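Local coordinates for high-affinity zinc uptake system protein znuA (PDB 3MFQ), which binds zinc and probably acts as the extracellular solute-binding component of an ABC-type metal uptake system, at residues Y185-V190 with P224-K229; R164-P169 with K249-D254; E203-I208 with Q231-A236. All coordinates share one frame; numbering follows the deposited sequence.

Interaction 1 of 3, residues Y185-V190 with P224-K229; sequences YAPQGV and PERMKK
Apolar contact between Pro187 and Arg226 comes first: CG of the proline ring lies 3.7 Å from CD of the arginine, a methylene-to-methylene touch on the aliphatic part of the long side chain, before its charged end begins. Met227, the next residue of helix 225-235, reaches the same ring more loosely, its SD standing 4.5 Å from Pro187 CG. The proline is backed by Met201 of helix 198-211, and the methionine also leans on Val167 of strand 165-167.

The polar part involves Gln188 and the guanidinium. Arg226 leaves its helix with CG anti to the backbone N (chi1 177°) and then bends at chi3 (-48°), which carries the guanidinium past the proline to the Gln188 side chain. NH1 approaches the aliphatic root of Gln188, at 3.5 Å from its CB. The glutamine amide meets the guanidinium at its edge, near the guanidinium plane, while the two planes stand 80° apart. As modelled, Gln188 NE2 is 2.8 Å from Arg226 NH1, an approach whose nature the geometry leaves undecided. The amide is probably turned over, and with it turned back this may be a hydrogen bond.

Backbone bonds from Gln188 and Gly189 to Asp171 tie the loop to the segment bearing His170, a zinc ligand whose side chain touches Gln188; the Gln188 side chain is about 7 Å from the metal. The clear partner of Arg226 NH1 lies in that same segment, in a hydrogen bond to the carbonyl oxygen of Pro169. The arginine thus holds the backbone of the residue just before His170, and its positive charge would probably polarise the Pro169 carbonyl that NH1 binds.

Interaction 2 of 3, residues R164-P169 with K249-D254; sequences RYLVTP and KELFSD. With ZN (zinc ion), chain D.
Both carboxylate oxygens of Asp254 grip the zinc ion, OD1 at 2.4 Å and OD2 at 2.4 Å, so the aspartate binds in a bidentate way. Its chi1 of -65° sets CG anti to the carbonyl carbon, which turns the group toward the metal. NE2 atoms of His41, His104 and His170 complete the site.

Between the two segments themselves the contact is apolar and small, with 72 Å² buried. Leu251 CD1 is the touching branch: it lies 4.0 Å from CG2 of Thr168, the two side chains meeting at about a right angle, and 4.4 Å from CD1 of Leu166. The contact lies in the C-terminal lobe, and as in other TroA-like solute-binding proteins the metal sits in the cleft between two alpha/beta lobes. Strand 165-167 pairs in parallel with strand 183-185, and helix 266-281 packs on Leu251 through Asn273 and Leu276. Phe217 of strand 215-217 touches both Leu166 and Leu251.

Thr168 divides its branches by polarity. With chi1 at 63° its methyl CG2 is anti to the carbonyl carbon and faces the leucine, while OG1 makes a hydrogen bond to the carbonyl oxygen of the metal ligand His170. Ser253, just before the aspartate, is fixed by a hydrogen bond from OG to OE1 of Glu219.

Interaction 3 of 3, residues E203-I208 with Q231-A236; sequences ETVNLI and QEAVKA
The helical segments 203-208 and 231-235 pass each other with axes 9.5 Å apart at closest approach and a signed crossing angle of -57°, their N-to-C directions both running broadly the same way. The nearest alpha carbons, CA of Val205 and CA of Val234, are 5.5 Å apart. This is the meeting of two successive helices in the alternating strand-helix order of the C-terminal alpha/beta lobe: helix 198-211 leads into strand 215-217, and helix 225-235 follows it before strand 242-244.

The interface is wholly apolar and buries 180 Å², with four side chains carrying it. Val234 is central. Its CG2 methyl meets CD1 of Ile208 at 3.6 Å and CG1 of Val205 at 4.0 Å, the two contacts arriving from directions about 100° apart, so this one methyl is met by residues about a helical turn apart, Val205 and Ile208. Ile208 reaches this point through an extended chain, and it crosses Val234 at about a right angle. Val205 and Val234 instead slide past each other in opposite directions, which brings a methyl of Val205 against the backbone of the other helix.

Around these contacts, Ile208 also rests on Ile216 of strand 215-217, and both Ile208 and Val234 touch Val241, so the interface borders strand 215-217 and the loop before strand 242-244. Asn206 OD1 is hydrogen-bonded to NZ of Lys237, just past 231-236.

Val205 uses its two methyls on different residues: CG1, anti to the backbone N (chi1 176°), lies 3.8 Å from CA of Val234, whereas CG2 meets the CB of Ala233 at 3.7 Å.

From the N terminus, the chain reaches strand 165-167 and then 185-190, 203-208, 224-229 and 231-236 before 249-254. Interaction 2 closes the longest loop, between 164-169 and 249-254, and both of the others nest inside it. Interactions 1 and 3 cross, because their segments alternate: 185-190 pairs with 224-229 while 203-208 pairs with 231-236, and both use helix 225-235. That helix therefore joins the loop after strand 183-185 at its start and helix 198-211 further along. Thr204 of interaction 3 packs against Pro187 of interaction 1. Interactions 1 and 2 meet at the end of strand 165-167, just before the zinc ligand His170; interaction 3 lies on the outer side of the lobe.

Interaction 1 of 3, residues Y185-V190 with P224-K229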
loop_
_atom_site.group_PDB
_atom_site.type_symbol
_atom_site.label_atom_id
_atom_site.label_comp_id
_atom_site.label_asym_id
_atom_site.label_seq_id
_atom_site.Cartn_x
_atom_site.Cartn_y
_atom_site.Cartn_z
ATOM N N TYR A 185 -9.263 2.615 -12.138
ATOM C CA TYR A 185 -10.097 1.466 -12.459
ATOM C C TYR A 185 -9.343 0.184 -12.128
ATOM O O TYR A 185 -8.120 0.127 -12.251
ATOM C CB TYR A 185 -10.494 1.468 -13.935
ATOM C CG TYR A 185 -11.280 2.684 -14.364
ATOM C CD1 TYR A 185 -10.859 3.466 -15.428
ATOM C CD2 TYR A 185 -12.440 3.051 -13.701
ATOM C CE1 TYR A 185 -11.574 4.576 -15.824
ATOM C CE2 TYR A 185 -13.161 4.161 -14.089
ATOM C CZ TYR A 185 -12.723 4.919 -15.150
ATOM O OH TYR A 185 -13.438 6.026 -15.538
ATOM N N ALA A 186 -10.078 -0.840 -11.706
ATOM C CA ALA A 186 -9.477 -2.125 -11.368
ATOM C C ALA A 186 -10.470 -3.261 -11.571
ATOM O O ALA A 186 -11.620 -3.173 -11.140
ATOM C CB ALA A 186 -8.976 -2.111 -9.936
ATOM N N PRO A 187 -10.025 -4.337 -12.234
ATOM C CA PRO A 187 -10.883 -5.499 -12.485
ATOM C C PRO A 187 -11.218 -6.230 -11.191
ATOM O O PRO A 187 -11.938 -7.228 -11.219
ATOM C CB PRO A 187 -10.015 -6.386 -13.383
ATOM C CG PRO A 187 -8.616 -5.992 -13.056
ATOM C CD PRO A 187 -8.675 -4.520 -12.791
ATOM N N GLN A 188 -10.698 -5.738 -10.073
ATOM C CA GLN A 188 -10.963 -6.353 -8.778
ATOM C C GLN A 188 -11.294 -5.316 -7.714
ATOM O O GLN A 188 -10.957 -4.140 -7.851
ATOM C CB GLN A 188 -9.776 -7.203 -8.331
ATOM C CG GLN A 188 -10.001 -7.917 -7.011
ATOM C CD GLN A 188 -8.985 -9.007 -6.762
ATOM O OE1 GLN A 188 -9.340 -10.124 -6.389
ATOM N NE2 GLN A 188 -7.715 -8.694 -6.977
ATOM N N GLY A 189 -11.956 -5.760 -6.652
ATOM C CA GLY A 189 -12.371 -4.871 -5.585
ATOM C C GLY A 189 -11.223 -4.366 -4.734
ATOM O O GLY A 189 -10.078 -4.293 -5.185
ATOM N N VAL A 190 -11.538 -4.017 -3.492
ATOM C CA VAL A 190 -10.555 -3.476 -2.565
ATOM C C VAL A 190 -9.637 -4.567 -2.018
ATOM O O VAL A 190 -8.433 -4.362 -1.864
ATOM C CB VAL A 190 -11.243 -2.732 -1.410
ATOM C CG1 VAL A 190 -10.763 -3.257 -0.069
ATOM C CG2 VAL A 190 -11.001 -1.240 -1.528
ATOM N N PRO A 224 0.349 -11.033 -12.930
ATOM C CA PRO A 224 0.249 -10.107 -14.065
ATOM C C PRO A 224 -0.570 -10.664 -15.228
ATOM O O PRO A 224 -0.934 -9.912 -16.133
ATOM C CB PRO A 224 1.709 -9.922 -14.494
ATOM C CG PRO A 224 2.502 -10.224 -13.271
ATOM C CD PRO A 224 1.750 -11.306 -12.565
ATOM N N GLU A 225 -0.856 -11.961 -15.203
ATOM C CA GLU A 225 -1.645 -12.591 -16.255
ATOM C C GLU A 225 -2.989 -11.893 -16.393
ATOM O O GLU A 225 -3.492 -11.699 -17.498
ATOM C CB GLU A 225 -1.862 -14.072 -15.945
ATOM C CG GLU A 225 -1.443 -15.006 -17.067
ATOM C CD GLU A 225 -2.182 -14.733 -18.364
ATOM O OE1 GLU A 225 -1.529 -14.311 -19.343
ATOM O OE2 GLU A 225 -3.413 -14.942 -18.407
ATOM N N ARG A 226 -3.560 -11.516 -15.256
ATOM C CA ARG A 226 -4.847 -10.841 -15.227
ATOM C C ARG A 226 -4.854 -9.598 -16.106
ATOM O O ARG A 226 -5.840 -9.318 -16.784
ATOM C CB ARG A 226 -5.199 -10.450 -13.796
ATOM C CG ARG A 226 -6.494 -9.682 -13.677
ATOM C CD ARG A 226 -6.606 -9.046 -12.312
ATOM N NE ARG A 226 -6.308 -9.999 -11.249
ATOM C CZ ARG A 226 -6.398 -9.717 -9.955
ATOM N NH1 ARG A 226 -6.779 -8.510 -9.565
ATOM N NH2 ARG A 226 -6.109 -10.642 -9.050
ATOM N N MET A 227 -3.755 -8.852 -16.085
ATOM C CA MET A 227 -3.665 -7.621 -16.862
ATOM C C MET A 227 -3.377 -7.913 -18.329
ATOM O O MET A 227 -3.682 -7.101 -19.199
ATOM C CB MET A 227 -2.606 -6.681 -16.282
ATOM C CG MET A 227 -2.878 -6.257 -14.848
ATOM S SD MET A 227 -4.473 -5.442 -14.627
ATOM C CE MET A 227 -4.146 -3.835 -15.340
ATOM N N LYS A 228 -2.794 -9.075 -18.601
ATOM C CA LYS A 228 -2.543 -9.477 -19.979
ATOM C C LYS A 228 -3.775 -10.124 -20.595
ATOM O O LYS A 228 -3.953 -10.106 -21.811
ATOM C CB LYS A 228 -1.329 -10.400 -20.076
ATOM C CG LYS A 228 -0.009 -9.651 -20.011
ATOM C CD LYS A 228 1.135 -10.469 -20.584
ATOM C CE LYS A 228 2.389 -9.620 -20.734
ATOM N NZ LYS A 228 3.537 -10.405 -21.268
ATOM N N LYS A 229 -4.626 -10.691 -19.749
ATOM C CA LYS A 229 -5.932 -11.164 -20.189
ATOM C C LYS A 229 -6.864 -9.968 -20.349
ATOM O O LYS A 229 -7.844 -10.022 -21.091
ATOM C CB LYS A 229 -6.515 -12.166 -19.191
ATOM C CG LYS A 229 -6.235 -13.620 -19.534
ATOM C CD LYS A 229 -7.002 -14.049 -20.776
ATOM C CE LYS A 229 -6.687 -15.490 -21.158
ATOM N NZ LYS A 229 -7.552 -15.961 -22.278
#

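Interaction 2 of 3, residues R164-P169 with K249-D254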
loop_
_atom_site.group_PDB
_atom_site.type_symbol
_atom_site.label_atom_id
_atom_site.label_comp_id
_atom_site.label_asym_id
_atom_site.label_seq_id
_atom_site.Cartn_x
_atom_site.Cartn_y
_atom_site.Cartn_z
ATOM N N ARG A 164 -5.033 11.257 -16.899
ATOM C CA ARG A 164 -5.034 10.986 -15.465
ATOM C C ARG A 164 -5.931 9.806 -15.125
ATOM O O ARG A 164 -6.843 9.919 -14.309
ATOM C CB ARG A 164 -5.467 12.225 -14.681
ATOM C CG ARG A 164 -4.495 13.381 -14.792
ATOM C CD ARG A 164 -4.226 14.004 -13.437
ATOM N NE ARG A 164 -2.951 14.710 -13.425
ATOM C CZ ARG A 164 -2.319 15.093 -12.323
ATOM N NH1 ARG A 164 -2.843 14.840 -11.133
ATOM N NH2 ARG A 164 -1.160 15.729 -12.410
ATOM N N TYR A 165 -5.660 8.671 -15.759
ATOM C CA TYR A 165 -6.426 7.457 -15.525
ATOM C C TYR A 165 -5.503 6.273 -15.281
ATOM O O TYR A 165 -4.754 5.862 -16.165
ATOM C CB TYR A 165 -7.348 7.173 -16.708
ATOM C CG TYR A 165 -8.465 8.175 -16.857
ATOM C CD1 TYR A 165 -8.283 9.345 -17.580
ATOM C CD2 TYR A 165 -9.701 7.951 -16.270
ATOM C CE1 TYR A 165 -9.304 10.263 -17.719
ATOM C CE2 TYR A 165 -10.728 8.864 -16.402
ATOM C CZ TYR A 165 -10.524 10.017 -17.127
ATOM O OH TYR A 165 -11.547 10.927 -17.260
ATOM N N LEU A 166 -5.569 5.728 -14.073
ATOM C CA LEU A 166 -4.698 4.634 -13.672
ATOM C C LEU A 166 -5.450 3.312 -13.703
ATOM O O LEU A 166 -6.571 3.216 -13.207
ATOM C CB LEU A 166 -4.151 4.894 -12.269
ATOM C CG LEU A 166 -3.158 3.889 -11.693
ATOM C CD1 LEU A 166 -1.930 3.784 -12.574
ATOM C CD2 LEU A 166 -2.768 4.296 -10.285
ATOM N N VAL A 167 -4.830 2.294 -14.289
ATOM C CA VAL A 167 -5.430 0.967 -14.337
ATOM C C VAL A 167 -4.540 -0.049 -13.638
ATOM O O VAL A 167 -3.393 -0.260 -14.029
ATOM C CB VAL A 167 -5.685 0.507 -15.780
ATOM C CG1 VAL A 167 -6.330 -0.869 -15.784
ATOM C CG2 VAL A 167 -6.563 1.512 -16.505
ATOM N N THR A 168 -5.080 -0.677 -12.601
ATOM C CA THR A 168 -4.316 -1.609 -11.789
ATOM C C THR A 168 -5.113 -2.891 -11.576
ATOM O O THR A 168 -6.328 -2.900 -11.762
ATOM C CB THR A 168 -3.964 -0.986 -10.430
ATOM O OG1 THR A 168 -5.167 -0.710 -9.705
ATOM C CG2 THR A 168 -3.193 0.308 -10.627
ATOM N N PRO A 169 -4.426 -3.979 -11.196
ATOM C CA PRO A 169 -5.040 -5.293 -10.963
ATOM C C PRO A 169 -6.173 -5.268 -9.937
ATOM O O PRO A 169 -7.141 -6.013 -10.092
ATOM C CB PRO A 169 -3.874 -6.130 -10.441
ATOM C CG PRO A 169 -2.677 -5.507 -11.050
ATOM C CD PRO A 169 -2.958 -4.036 -11.078
ATOM N N LYS A 249 9.351 -3.314 -13.799
ATOM C CA LYS A 249 8.243 -2.423 -14.110
ATOM C C LYS A 249 6.984 -2.877 -13.395
ATOM O O LYS A 249 6.041 -3.357 -14.021
ATOM C CB LYS A 249 7.985 -2.398 -15.611
ATOM C CG LYS A 249 9.187 -2.015 -16.439
ATOM C CD LYS A 249 8.874 -2.185 -17.908
ATOM C CE LYS A 249 10.031 -1.734 -18.777
ATOM N NZ LYS A 249 9.734 -1.947 -20.221
ATOM N N GLU A 250 6.978 -2.723 -12.079
ATOM C CA GLU A 250 5.838 -3.130 -11.276
ATOM C C GLU A 250 5.510 -2.081 -10.226
ATOM O O GLU A 250 6.404 -1.513 -9.599
ATOM C CB GLU A 250 6.116 -4.470 -10.596
ATOM C CG GLU A 250 6.115 -5.666 -11.529
ATOM C CD GLU A 250 6.434 -6.954 -10.800
ATOM O OE1 GLU A 250 7.106 -6.886 -9.749
ATOM O OE2 GLU A 250 6.013 -8.030 -11.277
ATOM N N LEU A 251 4.220 -1.823 -10.049
ATOM C CA LEU A 251 3.759 -0.957 -8.978
ATOM C C LEU A 251 3.699 -1.759 -7.688
ATOM O O LEU A 251 3.373 -2.947 -7.703
ATOM C CB LEU A 251 2.372 -0.395 -9.300
ATOM C CG LEU A 251 2.237 0.555 -10.490
ATOM C CD1 LEU A 251 0.780 0.918 -10.715
ATOM C CD2 LEU A 251 3.070 1.804 -10.272
ATOM N N PHE A 252 4.020 -1.115 -6.574
ATOM C CA PHE A 252 3.870 -1.748 -5.274
ATOM C C PHE A 252 2.589 -1.246 -4.634
ATOM O O PHE A 252 2.429 -0.046 -4.414
ATOM C CB PHE A 252 5.060 -1.428 -4.373
ATOM C CG PHE A 252 6.391 -1.723 -4.995
ATOM C CD1 PHE A 252 6.854 -3.024 -5.090
ATOM C CD2 PHE A 252 7.188 -0.697 -5.471
ATOM C CE1 PHE A 252 8.083 -3.295 -5.658
ATOM C CE2 PHE A 252 8.417 -0.961 -6.037
ATOM C CZ PHE A 252 8.865 -2.263 -6.133
ATOM N N SER A 253 1.669 -2.159 -4.346
ATOM C CA SER A 253 0.417 -1.785 -3.709
ATOM C C SER A 253 0.356 -2.320 -2.287
ATOM O O SER A 253 0.143 -1.566 -1.340
ATOM C CB SER A 253 -0.775 -2.305 -4.512
ATOM O OG SER A 253 -0.907 -3.709 -4.371
ATOM N N ASP A 254 0.556 -3.626 -2.146
ATOM C CA ASP A 254 0.390 -4.285 -0.861
ATOM C C ASP A 254 1.710 -4.721 -0.247
ATOM O O ASP A 254 1.732 -5.570 0.640
ATOM C CB ASP A 254 -0.538 -5.491 -1.005
ATOM C CG ASP A 254 -1.945 -5.096 -1.396
ATOM O OD1 ASP A 254 -2.311 -3.920 -1.188
ATOM O OD2 ASP A 254 -2.686 -5.959 -1.910
HETATM ZN ZN ZN D . -4.538 -4.512 -1.849
#

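Interaction 3 of 3, residues E203-I208 with Q231-A236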
loop_
_atom_site.group_PDB
_atom_site.type_symbol
_atom_site.label_atom_id
_atom_site.label_comp_id
_atom_site.label_asym_id
_atom_site.label_seq_id
_atom_site.Cartn_x
_atom_site.Cartn_y
_atom_site.Cartn_z
ATOM N N GLU A 203 -16.171 -4.433 -17.764
ATOM C CA GLU A 203 -16.406 -3.099 -17.237
ATOM C C GLU A 203 -15.160 -2.254 -17.430
ATOM O O GLU A 203 -15.227 -1.120 -17.900
ATOM C CB GLU A 203 -16.741 -3.182 -15.748
ATOM C CG GLU A 203 -18.125 -2.683 -15.379
ATOM C CD GLU A 203 -18.224 -1.170 -15.403
ATOM O OE1 GLU A 203 -18.917 -0.610 -14.526
ATOM O OE2 GLU A 203 -17.607 -0.543 -16.292
ATOM N N THR A 204 -14.016 -2.826 -17.071
ATOM C CA THR A 204 -12.742 -2.132 -17.176
ATOM C C THR A 204 -12.362 -1.912 -18.633
ATOM O O THR A 204 -11.906 -0.833 -19.010
ATOM C CB THR A 204 -11.622 -2.908 -16.465
ATOM O OG1 THR A 204 -12.013 -3.181 -15.114
ATOM C CG2 THR A 204 -10.339 -2.101 -16.461
ATOM N N VAL A 205 -12.553 -2.941 -19.451
ATOM C CA VAL A 205 -12.284 -2.828 -20.875
ATOM C C VAL A 205 -13.031 -1.638 -21.456
ATOM O O VAL A 205 -12.433 -0.766 -22.082
ATOM C CB VAL A 205 -12.707 -4.094 -21.629
ATOM C CG1 VAL A 205 -12.504 -3.906 -23.123
ATOM C CG2 VAL A 205 -11.924 -5.290 -21.124
ATOM N N ASN A 206 -14.340 -1.604 -21.239
ATOM C CA ASN A 206 -15.163 -0.502 -21.723
ATOM C C ASN A 206 -14.671 0.841 -21.201
ATOM O O ASN A 206 -14.746 1.851 -21.896
ATOM C CB ASN A 206 -16.623 -0.710 -21.328
ATOM C CG ASN A 206 -17.213 -1.971 -21.924
ATOM O OD1 ASN A 206 -16.604 -2.608 -22.784
ATOM N ND2 ASN A 206 -18.404 -2.340 -21.471
ATOM N N LEU A 207 -14.168 0.848 -19.971
ATOM C CA LEU A 207 -13.630 2.069 -19.385
ATOM C C LEU A 207 -12.363 2.511 -20.107
ATOM O O LEU A 207 -12.154 3.700 -20.341
ATOM C CB LEU A 207 -13.363 1.879 -17.890
ATOM C CG LEU A 207 -14.431 2.420 -16.933
ATOM C CD1 LEU A 207 -15.610 3.010 -17.691
ATOM C CD2 LEU A 207 -14.899 1.345 -15.963
ATOM N N ILE A 208 -11.520 1.547 -20.459
ATOM C CA ILE A 208 -10.307 1.837 -21.210
ATOM C C ILE A 208 -10.660 2.437 -22.563
ATOM O O ILE A 208 -10.052 3.414 -23.001
ATOM C CB ILE A 208 -9.473 0.570 -21.434
ATOM C CG1 ILE A 208 -9.047 -0.027 -20.093
ATOM C CG2 ILE A 208 -8.259 0.876 -22.291
ATOM C CD1 ILE A 208 -8.233 -1.289 -20.224
ATOM N N GLN A 231 -5.651 -6.945 -21.341
ATOM C CA GLN A 231 -5.145 -6.338 -22.563
ATOM C C GLN A 231 -5.722 -7.031 -23.787
ATOM O O GLN A 231 -6.121 -6.386 -24.758
ATOM C CB GLN A 231 -3.624 -6.444 -22.597
ATOM C CG GLN A 231 -3.024 -6.286 -23.978
ATOM C CD GLN A 231 -1.528 -6.520 -23.987
ATOM O OE1 GLN A 231 -1.057 -7.623 -23.704
ATOM N NE2 GLN A 231 -0.772 -5.482 -24.314
ATOM N N GLU A 232 -5.754 -8.357 -23.731
ATOM C CA GLU A 232 -6.257 -9.177 -24.822
ATOM C C GLU A 232 -7.719 -8.857 -25.122
ATOM O O GLU A 232 -8.132 -8.817 -26.281
ATOM C CB GLU A 232 -6.095 -10.654 -24.466
ATOM C CG GLU A 232 -6.531 -11.624 -25.541
ATOM C CD GLU A 232 -6.291 -13.066 -25.137
ATOM O OE1 GLU A 232 -7.271 -13.837 -25.065
ATOM O OE2 GLU A 232 -5.121 -13.426 -24.881
ATOM N N ALA A 233 -8.496 -8.624 -24.069
ATOM C CA ALA A 233 -9.912 -8.300 -24.212
ATOM C C ALA A 233 -10.108 -6.942 -24.878
ATOM O O ALA A 233 -11.007 -6.767 -25.700
ATOM C CB ALA A 233 -10.600 -8.333 -22.859
ATOM N N VAL A 234 -9.264 -5.981 -24.512
ATOM C CA VAL A 234 -9.306 -4.655 -25.115
ATOM C C VAL A 234 -9.076 -4.755 -26.618
ATOM O O VAL A 234 -9.870 -4.255 -27.412
ATOM C CB VAL A 234 -8.252 -3.719 -24.500
ATOM C CG1 VAL A 234 -8.184 -2.413 -25.275
ATOM C CG2 VAL A 234 -8.560 -3.462 -23.032
ATOM N N LYS A 235 -7.984 -5.412 -26.997
ATOM C CA LYS A 235 -7.657 -5.626 -28.401
ATOM C C LYS A 235 -8.785 -6.366 -29.110
ATOM O O LYS A 235 -9.000 -6.188 -30.309
ATOM C CB LYS A 235 -6.353 -6.414 -28.527
ATOM C CG LYS A 235 -5.896 -6.644 -29.955
ATOM C CD LYS A 235 -4.541 -7.335 -29.986
ATOM C CE LYS A 235 -3.983 -7.406 -31.399
ATOM N NZ LYS A 235 -2.597 -7.953 -31.418
ATOM N N ALA A 236 -9.502 -7.198 -28.360
ATOM C CA ALA A 236 -10.642 -7.925 -28.901
ATOM C C ALA A 236 -11.732 -6.946 -29.320
ATOM O O ALA A 236 -12.617 -7.282 -30.108
ATOM C CB ALA A 236 -11.173 -8.922 -27.886
#